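Local atomic coordinates of Lin2960 protein (Listeria innocua, PDB entry 3OOP), a protein that is of unknown function but, as a member of the MarR family, probably binds DNA and regulates transcription. Residues A[78-83]-A[98-103]. Sequence-based numbering, arbitrary orientation.
Sequences KELIVR and TDKGRK
Thr98, the N-cap of helix 99-119, grips two successive carbonyls, those of Glu79 and Leu80, where the chain leaves helix 65-77 for the first wing strand of the MarR-type winged helix-turn-helix domain. Positive phi at Glu79 and two bonds back into the last turn identify a Schellman motif ending helix 65-77. Thr98 can be followed outward from CB, which lies 3.6 Å from Glu79 O. A chi1 of 61° sets OG1 between the backbone N and the carbonyl carbon, and from there the hydroxyl does two jobs. Thr98 OG1 donates to Glu79 O at 2.7 Å, tilted 28° from the carbonyl plane, and it accepts from Gly101 N, closing the capping bond. Thr98 CG2, the other branch, touches both Glu79 O (3.6 Å) and Ile81 O (3.7 Å), with Val82 CB a little farther off. The backbone adds a nearly straight bond, Thr98 N to Leu80 O (167° at the hydrogen), although the donor stands well above the carbonyl plane. Beyond the cap, Lys100 runs extended across Leu80, its CG 3.8 Å from CD2 of that leucine. Farther down, Ile81 turns its side chain from the helix start into the core between helices 37-49 and 65-77, while Val82 pairs with Ser96 in the sheet. The CA atoms approach most closely at Leu80 and Gly101: with no side chain on the glycine, Leu80 O receives a CA-H...O contact from Gly101 CA at 3.2 Å.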
loop_
_atom_site.group_PDB
_atom_site.type_symbol
_atom_site.label_atom_id
_atom_site.label_comp_id
_atom_site.label_asym_id
_atom_site.label_seq_id
_atom_site.Cartn_x
_atom_site.Cartn_y
_atom_site.Cartn_z
ATOM N N LYS A 78 25.911 -3.915 -25.109
ATOM C CA LYS A 78 24.984 -3.320 -26.081
ATOM C C LYS A 78 25.453 -1.945 -26.570
ATOM O O LYS A 78 24.795 -1.336 -27.420
ATOM C CB LYS A 78 23.558 -3.225 -25.521
ATOM C CG LYS A 78 22.882 -4.581 -25.270
ATOM C CD LYS A 78 21.419 -4.445 -24.865
ATOM C CE LYS A 78 20.702 -5.792 -24.958
ATOM N NZ LYS A 78 19.217 -5.697 -24.746
ATOM N N GLU A 79 26.573 -1.470 -26.023
ATOM C CA GLU A 79 27.184 -0.180 -26.375
ATOM C C GLU A 79 26.257 1.004 -26.112
ATOM O O GLU A 79 26.262 1.984 -26.859
ATOM C CB GLU A 79 27.661 -0.176 -27.830
ATOM C CG GLU A 79 28.314 -1.490 -28.261
ATOM C CD GLU A 79 28.904 -1.422 -29.650
ATOM O OE1 GLU A 79 28.234 -1.857 -30.605
ATOM O OE2 GLU A 79 30.038 -0.926 -29.784
ATOM N N LEU A 80 25.474 0.905 -25.038
ATOM C CA LEU A 80 24.511 1.952 -24.674
ATOM C C LEU A 80 25.090 2.868 -23.603
ATOM O O LEU A 80 24.651 4.006 -23.436
ATOM C CB LEU A 80 23.182 1.332 -24.203
ATOM C CG LEU A 80 22.486 0.452 -25.259
ATOM C CD1 LEU A 80 21.266 -0.294 -24.689
ATOM C CD2 LEU A 80 22.114 1.275 -26.486
ATOM N N ILE A 81 26.081 2.370 -22.880
ATOM C CA ILE A 81 26.719 3.160 -21.828
ATOM C C ILE A 81 28.234 2.999 -21.910
ATOM O O ILE A 81 28.742 2.098 -22.591
ATOM C CB ILE A 81 26.207 2.781 -20.404
ATOM C CG1 ILE A 81 26.590 1.333 -20.050
ATOM C CG2 ILE A 81 24.682 3.033 -20.293
ATOM C CD1 ILE A 81 26.309 0.946 -18.574
ATOM N N VAL A 82 28.944 3.880 -21.219
ATOM C CA VAL A 82 30.389 3.801 -21.134
ATOM C C VAL A 82 30.771 3.896 -19.660
ATOM O O VAL A 82 30.101 4.588 -18.880
ATOM C CB VAL A 82 31.061 4.881 -22.039
ATOM C CG1 VAL A 82 30.800 6.289 -21.521
ATOM C CG2 VAL A 82 32.547 4.618 -22.210
ATOM N N ARG A 83 31.810 3.160 -19.273
ATOM C CA ARG A 83 32.293 3.153 -17.898
ATOM C C ARG A 83 33.708 3.722 -17.888
ATOM O O ARG A 83 34.609 3.146 -18.493
ATOM C CB ARG A 83 32.259 1.729 -17.325
ATOM C CG ARG A 83 32.705 1.616 -15.862
ATOM C CD ARG A 83 32.159 0.350 -15.186
ATOM N NE ARG A 83 32.589 -0.878 -15.862
ATOM C CZ ARG A 83 32.056 -2.082 -15.654
ATOM N NH1 ARG A 83 31.055 -2.242 -14.795
ATOM N NH2 ARG A 83 32.519 -3.135 -16.319
ATOM N N THR A 98 26.332 6.484 -24.101
ATOM C CA THR A 98 26.891 6.695 -25.431
ATOM C C THR A 98 25.859 7.439 -26.285
ATOM O O THR A 98 24.696 7.587 -25.883
ATOM C CB THR A 98 27.199 5.357 -26.127
ATOM O OG1 THR A 98 25.982 4.611 -26.267
ATOM C CG2 THR A 98 28.209 4.532 -25.328
ATOM N N ASP A 99 26.268 7.889 -27.470
ATOM C CA ASP A 99 25.307 8.442 -28.428
ATOM C C ASP A 99 24.140 7.483 -28.702
ATOM O O ASP A 99 22.972 7.911 -28.775
ATOM C CB ASP A 99 25.985 8.811 -29.750
ATOM C CG ASP A 99 26.825 10.083 -29.656
ATOM O OD1 ASP A 99 26.778 10.798 -28.623
ATOM O OD2 ASP A 99 27.546 10.359 -30.641
ATOM N N LYS A 100 24.452 6.199 -28.857
ATOM C CA LYS A 100 23.424 5.182 -29.076
ATOM C C LYS A 100 22.512 5.058 -27.856
ATOM O O LYS A 100 21.292 4.975 -27.998
ATOM C CB LYS A 100 24.039 3.828 -29.418
ATOM C CG LYS A 100 23.006 2.810 -29.872
ATOM C CD LYS A 100 23.626 1.434 -30.088
ATOM C CE LYS A 100 22.605 0.466 -30.696
ATOM N NZ LYS A 100 23.208 -0.883 -30.937
ATOM N N GLY A 101 23.099 5.071 -26.664
ATOM C CA GLY A 101 22.320 5.069 -25.430
ATOM C C GLY A 101 21.396 6.274 -25.322
ATOM O O GLY A 101 20.244 6.133 -24.928
ATOM N N ARG A 102 21.894 7.451 -25.680
ATOM C CA ARG A 102 21.083 8.665 -25.634
ATOM C C ARG A 102 19.915 8.558 -26.621
ATOM O O ARG A 102 18.784 8.903 -26.282
ATOM C CB ARG A 102 21.949 9.899 -25.917
ATOM C CG ARG A 102 21.332 11.212 -25.478
ATOM C CD ARG A 102 22.337 12.367 -25.565
ATOM N NE ARG A 102 23.632 12.034 -24.968
ATOM C CZ ARG A 102 23.876 11.982 -23.657
ATOM N NH1 ARG A 102 22.916 12.245 -22.777
ATOM N NH2 ARG A 102 25.089 11.662 -23.221
ATOM N N LYS A 103 20.196 8.057 -27.825
ATOM C CA LYS A 103 19.172 7.857 -28.855
ATOM C C LYS A 103 18.081 6.898 -28.356
ATOM O O LYS A 103 16.888 7.204 -28.420
ATOM C CB LYS A 103 19.816 7.324 -30.146
ATOM C CG LYS A 103 18.829 6.986 -31.269
ATOM C CD LYS A 103 19.515 6.405 -32.513
ATOM C CE LYS A 103 19.811 4.924 -32.341
ATOM N NZ LYS A 103 19.883 4.215 -33.652
#